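Local structure of NAD(+) phosphorylase MbcT (Mycobacterium tuberculosis, 6FKG) at residues Y89-I94 against V173-A178; T97-L102 against P164-L169; D118-D123 against L144-G149. The protein degrades NAD(+) by phosphorolysis as the toxin of a type II toxin-antitoxin pair and kills the cell unless its antitoxin MbcA blocks the active site. All blocks are in the same frame, centred on the assembly; numbering follows the deposited sequence. Where two conformers were deposited one is given.

Overall arrangement
All three contacts are built on the mixed sheet of the RES domain. Interactions 1 and 2 sit on the same pair of strands, 89-103 and 167-174, with centres about 21 Å apart, and they touch where Leu169 packs on His92 and Ile94. Interaction 3 sets helix 117-121 against the neighbouring strand 142-147; its centre is about 22 Å from that of interaction 2 and about 23 Å from that of interaction 1. Strand 89-103 thus links the three, since Leu102 also meets Leu144 through a probable backbone hydrogen bond. Along the chain 118-123/144-149 lies inside the loop closed by 97-102/164-169, itself inside that closed by 89-94/173-178, so all three tie distant parts of the chain to one sheet.

Interaction 1 of 3, residues Y89-I94 against V173-A178; sequences YRLHTI and VDLTPA
Val173 meets Leu91 as an antiparallel hydrogen-bonded pair, each backbone N bonded to the carbonyl of the other residue. The bond from Leu91 N to Val173 O is the shorter at 2.8 Å, and the bond from Val173 N to Leu91 O measures 3.0 Å. The two side chains emerge on one face of the sheet, where Val173 CG2, set between its own backbone N and carbonyl carbon, lies 4.0 Å from Leu91 CB. Val173 O is approached as well by Arg90 CA, a CA-H...O contact.

Asp174 pairs with Arg90 in the non-hydrogen-bonded manner, and from there the two side chains run side by side in the same direction. In one of its two modelled conformers Arg90, extended from CG to NE, brings NE to 3.0 Å from Asp174 OD1 in a salt bridge. Guanidinium and carboxylate planes are then only 17° apart, and OD1 takes the N-H at the guanidinium edge, slightly tilted from its plane. This antiparallel ladder joins the end of strand 167-174 to the start of strand 89-103, whose other edge is paired with strand 19-30 in the RES-domain sheet.

Leu175 N donates to Tyr89 O over 2.8 Å. With CG anti to the backbone N (chi1 -175°), Leu175 sends its branch to Met67 of helix 63-76 and Tyr28, while its CB stays 4.3 Å from Leu91 CB. Water 1 joins the two backbones again, accepting from Tyr89 N and donating to Leu175 O. The Tyr89 ring lies apart from 173-178, and its OH is hydrogen-bonded to Val68 O of the antitoxin MbcA chain. Thr176 then N-caps helix 177-185, its OG1 bonded to Leu179 N.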
loop_
_atom_site.group_PDB
_atom_site.type_symbol
_atom_site.label_atom_id
_atom_site.label_comp_id
_atom_site.label_asym_id
_atom_site.label_seq_id
_atom_site.Cartn_x
_atom_site.Cartn_y
_atom_site.Cartn_z
ATOM N N TYR B 89 35.017 -12.502 -26.967
ATOM C CA TYR B 89 34.209 -13.717 -26.849
ATOM C C TYR B 89 35.014 -14.943 -27.264
ATOM O O TYR B 89 36.012 -14.841 -27.982
ATOM C CB TYR B 89 32.955 -13.646 -27.725
ATOM C CG TYR B 89 31.899 -12.680 -27.248
ATOM C CD1 TYR B 89 31.943 -11.339 -27.611
ATOM C CD2 TYR B 89 30.851 -13.116 -26.445
ATOM C CE1 TYR B 89 30.954 -10.449 -27.176
ATOM C CE2 TYR B 89 29.866 -12.242 -25.993
ATOM C CZ TYR B 89 29.916 -10.912 -26.377
ATOM O OH TYR B 89 28.939 -10.045 -25.944
ATOM N N ARG B 90 34.562 -16.109 -26.821
ATOM C CA ARG B 90 35.180 -17.360 -27.230
ATOM C C ARG B 90 34.126 -18.354 -27.704
ATOM O O ARG B 90 32.968 -18.313 -27.267
ATOM C CB ARG B 90 36.016 -17.951 -26.087
ATOM C CG ARG B 90 37.305 -17.167 -25.830
ATOM C CD ARG B 90 38.224 -17.873 -24.851
ATOM N NE ARG B 90 39.523 -17.212 -24.753
ATOM C CZ ARG B 90 40.369 -17.389 -23.746
ATOM N NH1 ARG B 90 41.534 -16.753 -23.731
ATOM N NH2 ARG B 90 40.046 -18.202 -22.749
ATOM N N LEU B 91 34.542 -19.229 -28.611
ATOM C CA LEU B 91 33.685 -20.253 -29.170
ATOM C C LEU B 91 34.122 -21.604 -28.628
ATOM O O LEU B 91 35.260 -22.034 -28.836
ATOM C CB LEU B 91 33.756 -20.249 -30.710
ATOM C CG LEU B 91 32.967 -21.367 -31.394
ATOM C CD1 LEU B 91 31.471 -21.257 -31.127
ATOM C CD2 LEU B 91 33.249 -21.334 -32.884
ATOM N N HIS B 92 33.199 -22.261 -27.941
ATOM C CA HIS B 92 33.448 -23.543 -27.298
ATOM C C HIS B 92 32.849 -24.692 -28.062
ATOM O O HIS B 92 31.669 -24.682 -28.391
ATOM C CB HIS B 92 32.870 -23.540 -25.889
ATOM C CG HIS B 92 33.251 -22.338 -25.100
ATOM N ND1 HIS B 92 34.541 -22.119 -24.663
ATOM C CD2 HIS B 92 32.520 -21.278 -24.681
ATOM C CE1 HIS B 92 34.581 -20.976 -23.997
ATOM N NE2 HIS B 92 33.368 -20.446 -23.995
ATOM N N THR B 93 33.675 -25.688 -28.327
ATOM C CA THR B 93 33.238 -26.921 -28.943
ATOM C C THR B 93 32.996 -27.918 -27.825
ATOM O O THR B 93 33.919 -28.236 -27.082
ATOM C CB THR B 93 34.289 -27.461 -29.905
ATOM O OG1 THR B 93 34.578 -26.469 -30.896
ATOM C CG2 THR B 93 33.800 -28.730 -30.579
ATOM N N ILE B 94 31.761 -28.386 -27.700
ATOM C CA ILE B 94 31.360 -29.226 -26.575
ATOM C C ILE B 94 30.672 -30.475 -27.092
ATOM O O ILE B 94 29.614 -30.401 -27.718
ATOM C CB ILE B 94 30.424 -28.472 -25.610
ATOM C CG1 ILE B 94 31.150 -27.254 -25.015
ATOM C CG2 ILE B 94 29.912 -29.416 -24.505
ATOM C CD1 ILE B 94 30.233 -26.219 -24.355
ATOM N N VAL B 173 38.169 -21.299 -28.641
ATOM C CA VAL B 173 38.980 -20.413 -29.472
ATOM C C VAL B 173 38.424 -19.005 -29.398
ATOM O O VAL B 173 37.249 -18.825 -29.112
ATOM C CB VAL B 173 39.025 -20.864 -30.957
ATOM C CG1 VAL B 173 39.692 -22.233 -31.070
ATOM C CG2 VAL B 173 37.614 -20.867 -31.567
ATOM N N ASP B 174 39.264 -18.011 -29.666
ATOM C CA ASP B 174 38.793 -16.633 -29.667
ATOM C C ASP B 174 37.848 -16.413 -30.828
ATOM O O ASP B 174 38.177 -16.730 -31.979
ATOM C CB ASP B 174 39.950 -15.650 -29.738
ATOM C CG ASP B 174 40.819 -15.681 -28.489
ATOM O OD1 ASP B 174 40.342 -16.132 -27.427
ATOM O OD2 ASP B 174 41.970 -15.226 -28.571
ATOM N N LEU B 175 36.667 -15.881 -30.537
ATOM C CA LEU B 175 35.669 -15.682 -31.587
ATOM C C LEU B 175 35.759 -14.249 -32.089
ATOM O O LEU B 175 35.053 -13.358 -31.625
ATOM C CB LEU B 175 34.264 -16.007 -31.085
ATOM C CG LEU B 175 33.133 -15.942 -32.127
ATOM C CD1 LEU B 175 33.375 -16.874 -33.329
ATOM C CD2 LEU B 175 31.822 -16.266 -31.432
ATOM N N THR B 176 36.658 -14.055 -33.039
ATOM C CA THR B 176 36.910 -12.754 -33.643
ATOM C C THR B 176 35.862 -12.453 -34.708
ATOM O O THR B 176 35.181 -13.355 -35.161
ATOM C CB THR B 176 38.303 -12.729 -34.266
ATOM O OG1 THR B 176 38.374 -13.754 -35.266
ATOM C CG2 THR B 176 39.356 -12.988 -33.189
ATOM N N PRO B 177 35.724 -11.182 -35.101
ATOM C CA PRO B 177 34.854 -10.886 -36.247
ATOM C C PRO B 177 35.233 -11.704 -37.487
ATOM O O PRO B 177 34.338 -12.190 -38.181
ATOM C CB PRO B 177 35.082 -9.392 -36.477
ATOM C CG PRO B 177 35.376 -8.876 -35.077
ATOM C CD PRO B 177 36.197 -9.958 -34.428
ATOM N N ALA B 178 36.531 -11.864 -37.744
ATOM C CA ALA B 178 36.991 -12.637 -38.893
ATOM C C ALA B 178 36.551 -14.103 -38.804
ATOM O O ALA B 178 36.095 -14.673 -39.791
ATOM C CB ALA B 178 38.518 -12.542 -39.035
HETATM O O HOH W 1 35.857 -11.798 -29.582
#

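Interaction 2 of 3, residues T97-L102 against P164-L169; sequences TDLAVL and PGQLQL
Gln166 turns its CG anti to its own carbonyl carbon (chi1 -80°) and continues extended, which carries the side-chain amide along the backbone of Thr97 as far as Asp98. Leu99, in contrast, has CG anti to its backbone N (chi1 -155°), and its CD1 is brought beside the same amide and toward Leu167.

Two hydrogen bonds join Thr97 and Gln166. Thr97 N donates to Gln166 O over 2.8 Å. In return Gln166 NE2 donates a hydrogen bond to Thr97 O at 3.1 Å, with an N-H...O angle of 166°. This second bond lies in the plane of both the side-chain amide and the Thr97 carbonyl, so it fixes the rotation of the amide; Gln166 CG also touches Thr97 O. Gln166 NE2 is likewise near Asp98 O, but at a poor angle for a bond. At the other end of the amide, OE1 accepts from Gln141 NE2 and Arg163 N, and the buried amide is therefore gripped at both ends.

Beyond the amide, Leu99 CD1 lies 3.9 Å from Gln166 NE2 and 4.1 Å from Leu167 CD1. The leucine chains cross obliquely, and both also pack on Val155 of strand 150-156. On the other flank of the contact, water 2 is hydrogen-bonded to Thr97 OG1 at 2.6 Å and donates to Gly165 O, bridging side chain and loop.

The strand changes course at Asp98, where Asp98 and Leu99 both face Trp21 of strand 19-30, a G1 beta bulge. A glutamine amide thus bonds the backbone beside the bulge, at the point where strand 89-103 turns a corner in the RES domain.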
loop_
_atom_site.group_PDB
_atom_site.type_symbol
_atom_site.label_atom_id
_atom_site.label_comp_id
_atom_site.label_asym_id
_atom_site.label_seq_id
_atom_site.Cartn_x
_atom_site.Cartn_y
_atom_site.Cartn_z
ATOM N N THR B 97 26.942 -36.328 -25.155
ATOM C CA THR B 97 26.798 -37.776 -25.286
ATOM C C THR B 97 25.581 -38.314 -24.548
ATOM O O THR B 97 25.438 -38.125 -23.341
ATOM C CB THR B 97 28.052 -38.512 -24.765
ATOM O OG1 THR B 97 29.206 -38.014 -25.451
ATOM C CG2 THR B 97 27.934 -40.028 -24.991
ATOM N N ASP B 98 24.713 -38.983 -25.304
ATOM C CA ASP B 98 23.519 -39.648 -24.788
ATOM C C ASP B 98 22.657 -38.784 -23.861
ATOM O O ASP B 98 22.144 -39.273 -22.858
ATOM C CB ASP B 98 23.924 -40.935 -24.069
ATOM C CG ASP B 98 24.592 -41.929 -24.999
ATOM O OD1 ASP B 98 24.178 -42.014 -26.176
ATOM O OD2 ASP B 98 25.530 -42.622 -24.557
ATOM N N LEU B 99 22.484 -37.511 -24.209
ATOM C CA LEU B 99 21.659 -36.612 -23.406
ATOM C C LEU B 99 20.189 -36.949 -23.616
ATOM O O LEU B 99 19.719 -37.031 -24.754
ATOM C CB LEU B 99 21.931 -35.146 -23.768
ATOM C CG LEU B 99 21.630 -34.089 -22.704
ATOM C CD1 LEU B 99 22.592 -34.232 -21.542
ATOM C CD2 LEU B 99 21.680 -32.673 -23.278
ATOM N N ALA B 100 19.473 -37.170 -22.518
ATOM C CA ALA B 100 18.054 -37.513 -22.572
ATOM C C ALA B 100 17.243 -36.246 -22.743
ATOM O O ALA B 100 17.022 -35.509 -21.785
ATOM C CB ALA B 100 17.619 -38.271 -21.302
ATOM N N VAL B 101 16.803 -35.982 -23.969
ATOM C CA VAL B 101 16.207 -34.694 -24.275
ATOM C C VAL B 101 14.795 -34.810 -24.833
ATOM O O VAL B 101 14.461 -35.771 -25.527
ATOM C CB VAL B 101 17.074 -33.911 -25.288
ATOM C CG1 VAL B 101 18.459 -33.668 -24.718
ATOM C CG2 VAL B 101 17.166 -34.678 -26.609
ATOM N N LEU B 102 13.960 -33.829 -24.502
ATOM C CA LEU B 102 12.680 -33.658 -25.169
ATOM C C LEU B 102 12.929 -33.209 -26.610
ATOM O O LEU B 102 13.521 -32.154 -26.837
ATOM C CB LEU B 102 11.823 -32.630 -24.430
ATOM C CG LEU B 102 10.436 -32.370 -25.030
ATOM C CD1 LEU B 102 9.539 -33.602 -24.928
ATOM C CD2 LEU B 102 9.810 -31.182 -24.312
ATOM N N PRO B 164 28.965 -38.203 -15.486
ATOM C CA PRO B 164 30.302 -37.776 -15.915
ATOM C C PRO B 164 30.527 -37.902 -17.419
ATOM O O PRO B 164 30.306 -38.970 -17.997
ATOM C CB PRO B 164 31.243 -38.728 -15.154
ATOM C CG PRO B 164 30.357 -39.625 -14.319
ATOM C CD PRO B 164 29.030 -38.958 -14.223
ATOM N N GLY B 165 30.939 -36.803 -18.042
ATOM C CA GLY B 165 31.339 -36.820 -19.435
ATOM C C GLY B 165 30.229 -36.767 -20.469
ATOM O O GLY B 165 30.494 -36.976 -21.651
ATOM N N GLN B 166 28.997 -36.503 -20.036
ATOM C CA GLN B 166 27.885 -36.313 -20.970
ATOM C C GLN B 166 28.073 -35.008 -21.731
ATOM O O GLN B 166 27.704 -34.894 -22.901
ATOM C CB GLN B 166 26.539 -36.313 -20.243
ATOM C CG GLN B 166 26.020 -37.702 -19.913
ATOM C CD GLN B 166 24.524 -37.715 -19.664
ATOM O OE1 GLN B 166 24.076 -37.556 -18.530
ATOM N NE2 GLN B 166 23.742 -37.902 -20.725
ATOM N N LEU B 167 28.638 -34.022 -21.052
ATOM C CA LEU B 167 29.090 -32.809 -21.713
ATOM C C LEU B 167 30.601 -32.719 -21.533
ATOM O O LEU B 167 31.096 -32.764 -20.416
ATOM C CB LEU B 167 28.406 -31.569 -21.137
ATOM C CG LEU B 167 27.154 -31.016 -21.809
ATOM C CD1 LEU B 167 26.067 -32.067 -21.883
ATOM C CD2 LEU B 167 26.676 -29.814 -21.019
ATOM N N GLN B 168 31.334 -32.609 -22.634
ATOM C CA GLN B 168 32.787 -32.542 -22.561
ATOM C C GLN B 168 33.325 -31.422 -23.426
ATOM O O GLN B 168 33.132 -31.427 -24.646
ATOM C CB GLN B 168 33.411 -33.871 -22.987
ATOM C CG GLN B 168 33.149 -35.015 -22.017
ATOM C CD GLN B 168 33.635 -36.352 -22.545
ATOM O OE1 GLN B 168 33.313 -36.744 -23.669
ATOM N NE2 GLN B 168 34.418 -37.055 -21.738
ATOM N N LEU B 169 33.990 -30.461 -22.791
ATOM C CA LEU B 169 34.610 -29.353 -23.514
ATOM C C LEU B 169 35.801 -29.878 -24.305
ATOM O O LEU B 169 36.714 -30.457 -23.725
ATOM C CB LEU B 169 35.062 -28.257 -22.550
ATOM C CG LEU B 169 35.745 -27.057 -23.195
ATOM C CD1 LEU B 169 34.762 -26.324 -24.110
ATOM C CD2 LEU B 169 36.322 -26.121 -22.134
HETATM O O HOH W 2 30.326 -35.987 -24.269
#

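Interaction 3 of 3, residues D118-D123 against L144-G149; sequences DDIYGD and LVPAAG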
loop_
_atom_site.group_PDB
_atom_site.type_symbol
_atom_site.label_atom_id
_atom_site.label_comp_id
_atom_site.label_asym_id
_atom_site.label_seq_id
_atom_site.Cartn_x
_atom_site.Cartn_y
_atom_site.Cartn_z
ATOM N N ASP B 118 5.862 -18.757 -34.158
ATOM C CA ASP B 118 5.707 -17.526 -33.384
ATOM C C ASP B 118 6.339 -17.638 -32.006
ATOM O O ASP B 118 6.975 -16.701 -31.515
ATOM C CB ASP B 118 4.228 -17.177 -33.228
ATOM C CG ASP B 118 3.631 -16.637 -34.500
ATOM O OD1 ASP B 118 4.164 -16.965 -35.581
ATOM O OD2 ASP B 118 2.633 -15.887 -34.423
ATOM N N ASP B 119 6.144 -18.782 -31.366
ATOM C CA ASP B 119 6.694 -18.972 -30.039
ATOM C C ASP B 119 8.205 -19.011 -30.091
ATOM O O ASP B 119 8.880 -18.527 -29.191
ATOM C CB ASP B 119 6.162 -20.256 -29.411
ATOM C CG ASP B 119 4.670 -20.217 -29.214
ATOM O OD1 ASP B 119 4.210 -19.383 -28.407
ATOM O OD2 ASP B 119 3.957 -21.001 -29.879
ATOM N N ILE B 120 8.736 -19.570 -31.169
ATOM C CA ILE B 120 10.165 -19.844 -31.249
ATOM C C ILE B 120 10.996 -18.634 -31.680
ATOM O O ILE B 120 12.139 -18.481 -31.244
ATOM C CB ILE B 120 10.410 -21.018 -32.192
ATOM C CG1 ILE B 120 9.687 -22.248 -31.647
ATOM C CG2 ILE B 120 11.905 -21.296 -32.357
ATOM C CD1 ILE B 120 9.603 -23.361 -32.631
ATOM N N TYR B 121 10.422 -17.757 -32.501
ATOM C CA TYR B 121 11.194 -16.637 -33.035
ATOM C C TYR B 121 10.626 -15.276 -32.642
ATOM O O TYR B 121 11.319 -14.264 -32.725
ATOM C CB TYR B 121 11.288 -16.754 -34.554
ATOM C CG TYR B 121 11.862 -18.081 -34.991
ATOM C CD1 TYR B 121 13.218 -18.350 -34.845
ATOM C CD2 TYR B 121 11.046 -19.075 -35.520
ATOM C CE1 TYR B 121 13.749 -19.563 -35.233
ATOM C CE2 TYR B 121 11.568 -20.293 -35.910
ATOM C CZ TYR B 121 12.921 -20.529 -35.765
ATOM O OH TYR B 121 13.458 -21.734 -36.144
ATOM N N GLY B 122 9.375 -15.257 -32.196
ATOM C CA GLY B 122 8.727 -14.021 -31.790
ATOM C C GLY B 122 9.274 -13.451 -30.495
ATOM O O GLY B 122 10.077 -14.089 -29.807
ATOM N N ASP B 123 8.825 -12.250 -30.147
ATOM C CA ASP B 123 9.333 -11.562 -28.967
ATOM C C ASP B 123 8.906 -12.220 -27.647
ATOM O O ASP B 123 9.556 -12.015 -26.625
ATOM C CB ASP B 123 8.886 -10.094 -28.968
ATOM C CG ASP B 123 9.585 -9.263 -30.033
ATOM O OD1 ASP B 123 10.372 -9.823 -30.831
ATOM O OD2 ASP B 123 9.344 -8.034 -30.071
ATOM N N LEU B 144 15.690 -30.355 -27.157
ATOM C CA LEU B 144 16.246 -30.176 -28.483
ATOM C C LEU B 144 15.225 -29.410 -29.298
ATOM O O LEU B 144 14.059 -29.822 -29.411
ATOM C CB LEU B 144 16.570 -31.522 -29.123
ATOM C CG LEU B 144 17.539 -31.553 -30.298
ATOM C CD1 LEU B 144 18.943 -31.213 -29.802
ATOM C CD2 LEU B 144 17.485 -32.938 -30.919
ATOM N N VAL B 145 15.661 -28.285 -29.853
ATOM C CA VAL B 145 14.737 -27.294 -30.370
ATOM C C VAL B 145 15.148 -26.865 -31.758
ATOM O O VAL B 145 16.316 -26.976 -32.125
ATOM C CB VAL B 145 14.676 -26.043 -29.445
ATOM C CG1 VAL B 145 14.219 -26.422 -28.038
ATOM C CG2 VAL B 145 16.052 -25.328 -29.379
ATOM N N PRO B 146 14.195 -26.365 -32.544
ATOM C CA PRO B 146 14.673 -25.776 -33.798
ATOM C C PRO B 146 15.362 -24.446 -33.487
ATOM O O PRO B 146 15.028 -23.799 -32.495
ATOM C CB PRO B 146 13.394 -25.584 -34.611
ATOM C CG PRO B 146 12.327 -25.388 -33.573
ATOM C CD PRO B 146 12.757 -26.130 -32.320
ATOM N N ALA B 147 16.326 -24.061 -34.312
ATOM C CA ALA B 147 16.950 -22.755 -34.193
ATOM C C ALA B 147 16.992 -22.119 -35.570
ATOM O O ALA B 147 16.877 -22.826 -36.586
ATOM C CB ALA B 147 18.345 -22.869 -33.603
ATOM N N ALA B 148 17.151 -20.797 -35.607
ATOM C CA ALA B 148 17.152 -20.065 -36.875
ATOM C C ALA B 148 18.184 -20.633 -37.843
ATOM O O ALA B 148 17.937 -20.697 -39.039
ATOM C CB ALA B 148 17.401 -18.582 -36.638
ATOM N N GLY B 149 19.325 -21.083 -37.324
ATOM C CA GLY B 149 20.374 -21.583 -38.195
ATOM C C GLY B 149 20.576 -23.090 -38.195
ATOM O O GLY B 149 21.538 -23.583 -38.783
#
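The last turn of helix 117-121 lies against the end of strand 142-147, with the CA atoms of Ile120 and Pro146 7.9 Å apart; Tyr121 and Ala148 are spaced the same. No hydrogen bond crosses between the two segments. The helix finishes with a backbone bond from Gly122 N to Asp118 O, and Gly122 is the first residue to leave helical geometry. On the opposing side, the strand runs through Pro146 and Ala147 before the chain bends at Ala148 toward strand 150-156.

Ile120 points at the strand and makes the closest approach, CD1 to Pro146 CG at 3.5 Å. Its CG1 branch is anti to the carbonyl carbon and continues nearly straight (chi2 167°), which delivers the terminal methyl to the proline ring; the two side chains cross at about a right angle. The CG2 branch has another role: it sits 3.6 Å above the centre of one face of the Tyr121 ring, an aliphatic cover from the preceding residue.

Tyr121 meets Ala147 and Ala148 by its edge. Its CE1 lies 3.6 Å from Ala148 N, which is in the plane of the ring, and 4.0 Å from Ala148 CB. The hydroxyl reaches back to earlier residues, with OH 3.6 Å from Ala147 C and 4.1 Å from Pro146 CB. Arg110 of helix 107-112 touches both Ile120 and Pro146, and Ala148 is backed by Val68 and Arg72 of helix 63-76. Asp119, on the same short helix, forms a salt bridge with Arg35 of an MbcA chain.

Apolar helix-against-strand packing of this kind joins helix 117-121, whose Asp119 contacts the antitoxin, to the end of strand 142-147 in the RES domain.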